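Local coordinates for protein sucrose 6(F)-phosphate phosphorylase (Thermoanaerobacterium thermosaccharolyticum DSM 571, PDB 6S9V) that is a sugar phosphorylase with an alpha-amylase-type TIM-barrel catalytic domain, at residues 138-150 against 214-226. Numbering follows the deposited sequence.
With SO4 (sulfate ion), chain D.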
loop_
_atom_site.group_PDB
_atom_site.type_symbol
_atom_site.label_atom_id
_atom_site.label_comp_id
_atom_site.label_asym_id
_atom_site.label_seq_id
_atom_site.Cartn_x
_atom_site.Cartn_y
_atom_site.Cartn_z
ATOM N N VAL A 138 -29.712 -8.080 10.459
ATOM C CA VAL A 138 -29.845 -8.698 11.777
ATOM C C VAL A 138 -28.715 -8.170 12.645
ATOM O O VAL A 138 -27.537 -8.345 12.309
ATOM C CB VAL A 138 -29.808 -10.232 11.692
ATOM C CG1 VAL A 138 -29.881 -10.851 13.078
ATOM C CG2 VAL A 138 -30.950 -10.742 10.820
ATOM N N LYS A 139 -29.070 -7.519 13.758
ATOM C CA LYS A 139 -28.055 -6.863 14.575
ATOM C C LYS A 139 -27.022 -7.870 15.064
ATOM O O LYS A 139 -25.816 -7.605 15.019
ATOM C CB LYS A 139 -28.689 -6.154 15.773
ATOM C CG LYS A 139 -27.658 -5.410 16.628
ATOM C CD LYS A 139 -28.281 -4.362 17.548
ATOM C CE LYS A 139 -29.195 -4.989 18.588
ATOM N NZ LYS A 139 -28.411 -5.839 19.536
ATOM N N GLY A 140 -27.479 -9.033 15.539
ATOM C CA GLY A 140 -26.556 -10.030 16.045
ATOM C C GLY A 140 -25.550 -10.476 15.008
ATOM O O GLY A 140 -24.394 -10.755 15.338
ATOM N N ASP A 141 -25.963 -10.542 13.741
ATOM C CA ASP A 141 -25.030 -10.908 12.683
ATOM C C ASP A 141 -24.058 -9.770 12.392
ATOM O O ASP A 141 -22.862 -10.006 12.186
ATOM C CB ASP A 141 -25.795 -11.300 11.418
ATOM C CG ASP A 141 -26.611 -12.566 11.597
ATOM O OD1 ASP A 141 -26.282 -13.362 12.501
ATOM O OD2 ASP A 141 -27.571 -12.772 10.825
ATOM N N ILE A 142 -24.553 -8.527 12.372
ATOM C CA ILE A 142 -23.679 -7.379 12.144
ATOM C C ILE A 142 -22.622 -7.295 13.237
ATOM O O ILE A 142 -21.460 -6.952 12.979
ATOM C CB ILE A 142 -24.505 -6.081 12.074
ATOM C CG1 ILE A 142 -25.578 -6.157 10.984
ATOM C CG2 ILE A 142 -23.591 -4.892 11.839
ATOM C CD1 ILE A 142 -25.050 -6.510 9.616
ATOM N N GLU A 143 -23.011 -7.605 14.477
ATOM C CA GLU A 143 -22.101 -7.512 15.612
ATOM C C GLU A 143 -20.912 -8.454 15.484
ATOM O O GLU A 143 -19.882 -8.218 16.125
ATOM C CB GLU A 143 -22.875 -7.798 16.901
ATOM C CG GLU A 143 -23.866 -6.701 17.273
ATOM C CD GLU A 143 -24.818 -7.110 18.387
ATOM O OE1 GLU A 143 -24.890 -8.314 18.707
ATOM O OE2 GLU A 143 -25.499 -6.221 18.939
ATOM N N LYS A 144 -21.023 -9.508 14.675
ATOM C CA LYS A 144 -19.903 -10.415 14.451
ATOM C C LYS A 144 -18.937 -9.914 13.385
ATOM O O LYS A 144 -17.876 -10.521 13.190
ATOM C CB LYS A 144 -20.409 -11.800 14.043
ATOM C CG LYS A 144 -21.278 -12.496 15.081
ATOM C CD LYS A 144 -21.734 -13.858 14.575
ATOM C CE LYS A 144 -22.676 -14.545 15.557
ATOM N NZ LYS A 144 -23.144 -15.858 15.032
ATOM N N MET A 145 -19.266 -8.831 12.695
ATOM C CA MET A 145 -18.492 -8.416 11.539
ATOM C C MET A 145 -17.404 -7.428 11.927
ATOM O O MET A 145 -17.532 -6.671 12.891
ATOM C CB MET A 145 -19.402 -7.788 10.485
ATOM C CG MET A 145 -20.448 -8.740 9.946
ATOM S SD MET A 145 -21.557 -7.945 8.774
ATOM C CE MET A 145 -22.688 -9.304 8.469
ATOM N N PHE A 146 -16.325 -7.443 11.148
ATOM C CA PHE A 146 -15.255 -6.454 11.246
ATOM C C PHE A 146 -15.710 -5.212 10.496
ATOM O O PHE A 146 -15.533 -5.094 9.282
ATOM C CB PHE A 146 -13.952 -7.037 10.701
ATOM C CG PHE A 146 -12.780 -6.089 10.746
ATOM C CD1 PHE A 146 -12.479 -5.368 11.890
ATOM C CD2 PHE A 146 -11.926 -5.991 9.659
ATOM C CE1 PHE A 146 -11.388 -4.509 11.921
ATOM C CE2 PHE A 146 -10.824 -5.147 9.689
ATOM C CZ PHE A 146 -10.554 -4.409 10.820
ATOM N N LEU A 147 -16.275 -4.263 11.235
ATOM C CA LEU A 147 -16.898 -3.092 10.647
ATOM C C LEU A 147 -15.858 -2.004 10.431
ATOM O O LEU A 147 -14.975 -1.798 11.266
ATOM C CB LEU A 147 -18.011 -2.573 11.556
ATOM C CG LEU A 147 -19.194 -3.517 11.771
ATOM C CD1 LEU A 147 -20.217 -2.892 12.705
ATOM C CD2 LEU A 147 -19.835 -3.880 10.435
ATOM N N ARG A 148 -15.959 -1.325 9.290
ATOM C CA ARG A 148 -15.105 -0.193 8.964
ATOM C C ARG A 148 -15.891 1.106 8.898
ATOM O O ARG A 148 -15.336 2.141 8.509
ATOM C CB ARG A 148 -14.388 -0.440 7.635
ATOM C CG ARG A 148 -13.833 -1.846 7.483
ATOM C CD ARG A 148 -12.901 -2.249 8.621
ATOM N NE ARG A 148 -11.705 -1.412 8.681
ATOM C CZ ARG A 148 -11.346 -0.668 9.726
ATOM N NH1 ARG A 148 -12.078 -0.646 10.836
ATOM N NH2 ARG A 148 -10.234 0.052 9.664
ATOM N N ARG A 149 -17.183 1.053 9.209
ATOM C CA ARG A 149 -18.034 2.219 9.404
ATOM C C ARG A 149 -19.192 1.751 10.275
ATOM O O ARG A 149 -19.340 0.557 10.547
ATOM C CB ARG A 149 -18.505 2.812 8.075
ATOM C CG ARG A 149 -19.551 1.994 7.363
ATOM C CD ARG A 149 -19.588 2.291 5.863
ATOM N NE ARG A 149 -20.242 3.552 5.531
ATOM C CZ ARG A 149 -21.556 3.718 5.409
ATOM N NH1 ARG A 149 -22.390 2.707 5.613
ATOM N NH2 ARG A 149 -22.039 4.904 5.076
ATOM N N THR A 150 -20.006 2.705 10.730
ATOM C CA THR A 150 -21.009 2.391 11.743
ATOM C C THR A 150 -21.908 1.238 11.310
ATOM O O THR A 150 -22.196 0.330 12.096
ATOM C CB THR A 150 -21.846 3.632 12.056
ATOM O OG1 THR A 150 -20.977 4.709 12.422
ATOM C CG2 THR A 150 -22.788 3.344 13.192
ATOM N N GLY A 214 -9.231 -8.232 1.218
ATOM C CA GLY A 214 -9.700 -9.038 2.331
ATOM C C GLY A 214 -11.189 -8.942 2.587
ATOM O O GLY A 214 -11.745 -9.797 3.286
ATOM N N TYR A 215 -11.856 -7.931 2.026
ATOM C CA TYR A 215 -13.263 -7.685 2.311
ATOM C C TYR A 215 -14.222 -8.280 1.287
ATOM O O TYR A 215 -15.438 -8.168 1.472
ATOM C CB TYR A 215 -13.510 -6.178 2.409
ATOM C CG TYR A 215 -12.807 -5.559 3.580
ATOM C CD1 TYR A 215 -13.400 -5.537 4.830
ATOM C CD2 TYR A 215 -11.528 -5.033 3.447
ATOM C CE1 TYR A 215 -12.764 -4.983 5.910
ATOM C CE2 TYR A 215 -10.872 -4.480 4.533
ATOM C CZ TYR A 215 -11.503 -4.455 5.761
ATOM O OH TYR A 215 -10.873 -3.914 6.858
ATOM N N VAL A 216 -13.725 -8.927 0.229
ATOM C CA VAL A 216 -14.611 -9.242 -0.885
ATOM C C VAL A 216 -15.610 -10.353 -0.568
ATOM O O VAL A 216 -16.673 -10.406 -1.198
ATOM C CB VAL A 216 -13.831 -9.619 -2.166
ATOM C CG1 VAL A 216 -12.995 -8.435 -2.639
ATOM C CG2 VAL A 216 -12.976 -10.884 -1.974
ATOM N N ILE A 217 -15.331 -11.230 0.395
ATOM C CA ILE A 217 -16.252 -12.313 0.734
ATOM C C ILE A 217 -17.077 -11.908 1.950
ATOM O O ILE A 217 -16.534 -11.675 3.040
ATOM C CB ILE A 217 -15.516 -13.638 1.000
ATOM C CG1 ILE A 217 -14.688 -14.062 -0.217
ATOM C CG2 ILE A 217 -16.518 -14.738 1.383
ATOM C CD1 ILE A 217 -15.485 -14.213 -1.513
ATOM N N LYS A 218 -18.389 -11.845 1.766
ATOM C CA LYS A 218 -19.331 -11.640 2.857
ATOM C C LYS A 218 -19.998 -12.973 3.164
ATOM O O LYS A 218 -20.461 -13.664 2.250
ATOM C CB LYS A 218 -20.384 -10.595 2.502
ATOM C CG LYS A 218 -19.886 -9.148 2.537
ATOM C CD LYS A 218 -18.884 -8.877 1.428
ATOM C CE LYS A 218 -18.643 -7.393 1.271
ATOM N NZ LYS A 218 -17.576 -7.101 0.290
ATOM N N LYS A 219 -20.022 -13.341 4.439
ATOM C CA LYS A 219 -20.700 -14.565 4.856
ATOM C C LYS A 219 -21.291 -14.332 6.235
ATOM O O LYS A 219 -20.552 -14.027 7.178
ATOM C CB LYS A 219 -19.735 -15.755 4.877
ATOM C CG LYS A 219 -20.393 -17.095 5.213
ATOM C CD LYS A 219 -19.356 -18.201 5.393
ATOM C CE LYS A 219 -18.943 -18.813 4.061
ATOM N NZ LYS A 219 -18.236 -20.116 4.231
ATOM N N ILE A 220 -22.611 -14.495 6.357
ATOM C CA ILE A 220 -23.263 -14.293 7.644
ATOM C C ILE A 220 -22.705 -15.296 8.642
ATOM O O ILE A 220 -22.511 -16.477 8.328
ATOM C CB ILE A 220 -24.787 -14.431 7.514
ATOM C CG1 ILE A 220 -25.353 -13.340 6.602
ATOM C CG2 ILE A 220 -25.449 -14.362 8.887
ATOM C CD1 ILE A 220 -24.949 -11.932 6.987
ATOM N N GLY A 221 -22.451 -14.827 9.859
ATOM C CA GLY A 221 -21.846 -15.643 10.886
ATOM C C GLY A 221 -20.344 -15.519 10.990
ATOM O O GLY A 221 -19.765 -16.002 11.976
ATOM N N THR A 222 -19.693 -14.878 10.022
ATOM C CA THR A 222 -18.257 -14.651 10.048
ATOM C C THR A 222 -17.980 -13.164 10.235
ATOM O O THR A 222 -18.890 -12.327 10.200
ATOM C CB THR A 222 -17.587 -15.130 8.755
ATOM O OG1 THR A 222 -17.828 -14.175 7.710
ATOM C CG2 THR A 222 -18.125 -16.474 8.319
ATOM N N SER A 223 -16.693 -12.839 10.397
ATOM C CA SER A 223 -16.271 -11.445 10.465
ATOM C C SER A 223 -16.422 -10.734 9.131
ATOM O O SER A 223 -16.377 -9.501 9.086
ATOM C CB SER A 223 -14.808 -11.355 10.906
ATOM O OG SER A 223 -13.965 -11.931 9.925
ATOM N N CYS A 224 -16.588 -11.486 8.044
ATOM C CA CYS A 224 -16.570 -10.945 6.690
ATOM C C CYS A 224 -15.227 -10.305 6.361
ATOM O O CYS A 224 -15.154 -9.381 5.544
ATOM C CB CYS A 224 -17.707 -9.949 6.481
ATOM S SG CYS A 224 -19.324 -10.726 6.685
ATOM N N PHE A 225 -14.155 -10.792 6.989
ATOM C CA PHE A 225 -12.802 -10.393 6.616
ATOM C C PHE A 225 -11.954 -11.637 6.402
ATOM O O PHE A 225 -11.850 -12.494 7.290
ATOM C CB PHE A 225 -12.136 -9.487 7.662
ATOM C CG PHE A 225 -10.781 -8.996 7.239
ATOM C CD1 PHE A 225 -10.663 -7.977 6.304
ATOM C CD2 PHE A 225 -9.629 -9.565 7.752
ATOM C CE1 PHE A 225 -9.411 -7.535 5.893
ATOM C CE2 PHE A 225 -8.381 -9.124 7.344
ATOM C CZ PHE A 225 -8.273 -8.115 6.422
ATOM N N PHE A 226 -11.336 -11.710 5.231
ATOM C CA PHE A 226 -10.553 -12.853 4.784
ATOM C C PHE A 226 -11.252 -14.171 5.118
ATOM O O PHE A 226 -10.724 -15.037 5.817
ATOM C CB PHE A 226 -9.147 -12.810 5.375
ATOM C CG PHE A 226 -8.134 -13.496 4.521
ATOM C CD1 PHE A 226 -7.538 -12.824 3.473
ATOM C CD2 PHE A 226 -7.811 -14.823 4.739
ATOM C CE1 PHE A 226 -6.623 -13.457 2.660
ATOM C CE2 PHE A 226 -6.896 -15.458 3.934
ATOM C CZ PHE A 226 -6.300 -14.767 2.891
HETATM S S SO4 D . -8.288 -1.314 6.239
HETATM O O1 SO4 D . -8.364 -2.773 6.388
HETATM O O2 SO4 D . -9.356 -0.660 6.988
HETATM O O3 SO4 D . -6.992 -0.870 6.737
HETATM O O4 SO4 D . -8.435 -0.948 4.836
HETATM O O HOH W 1 -21.672 -12.226 10.539
#
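Phe146 and Tyr215, with Arg148 and Phe225 beside them, form the aromatic and polar end of a loop-to-loop contact in an alpha-amylase-type TIM barrel. Residues 214-226 belong to the loop that follows barrel strand 207-210; residues 138-150, a short helix and its exit, come from the long excursion between strands 92-97 and 207-210. A single direct backbone hydrogen bond joins them, from Phe146 N to Ser223 O (2.9 Å), nearly straight and lying on a carbonyl lone pair. Next to it, Ser223 CA-H points at Lys144 O (3.3 Å). Farther along, one water bridges the loops, donating to Asp141 O and Thr222 O and accepting from Gly221 N. Beside the backbone bond, the extended Met145 chain lays its CE against Ile220 CD1 (3.8 Å) and its CG beside Cys224 SG. Ile220 CG2 touches the Asp141 carboxylate, whose OD2 is hydrogen-bonded to Trp132 NE1.

Phe146 swings its ring away from its own backbone N (chi1 180°), which brings the ring edge to the face of Phe225, planes 76° apart. The same ring meets Tyr215 obliquely, CE2 lying 3.1 Å from Tyr215 OH. Phe225 CD1 in turn sits over the centre of the Tyr215 ring, and Phe171 makes a further edge-to-face pair with that tyrosine. Arg148, bent at chi2 and chi3, folds back over Phe146, its CD above the rim of the ring. Both loops hold a sulfate ion, probably from the crystallisation liquor, that is also hydrogen-bonded to His358 NE2: Arg148 NE and NH2 converge on O2 (3.0 and 2.9 Å) at the guanidinium edge, while Tyr215 OH donates to O1 at 2.8 Å.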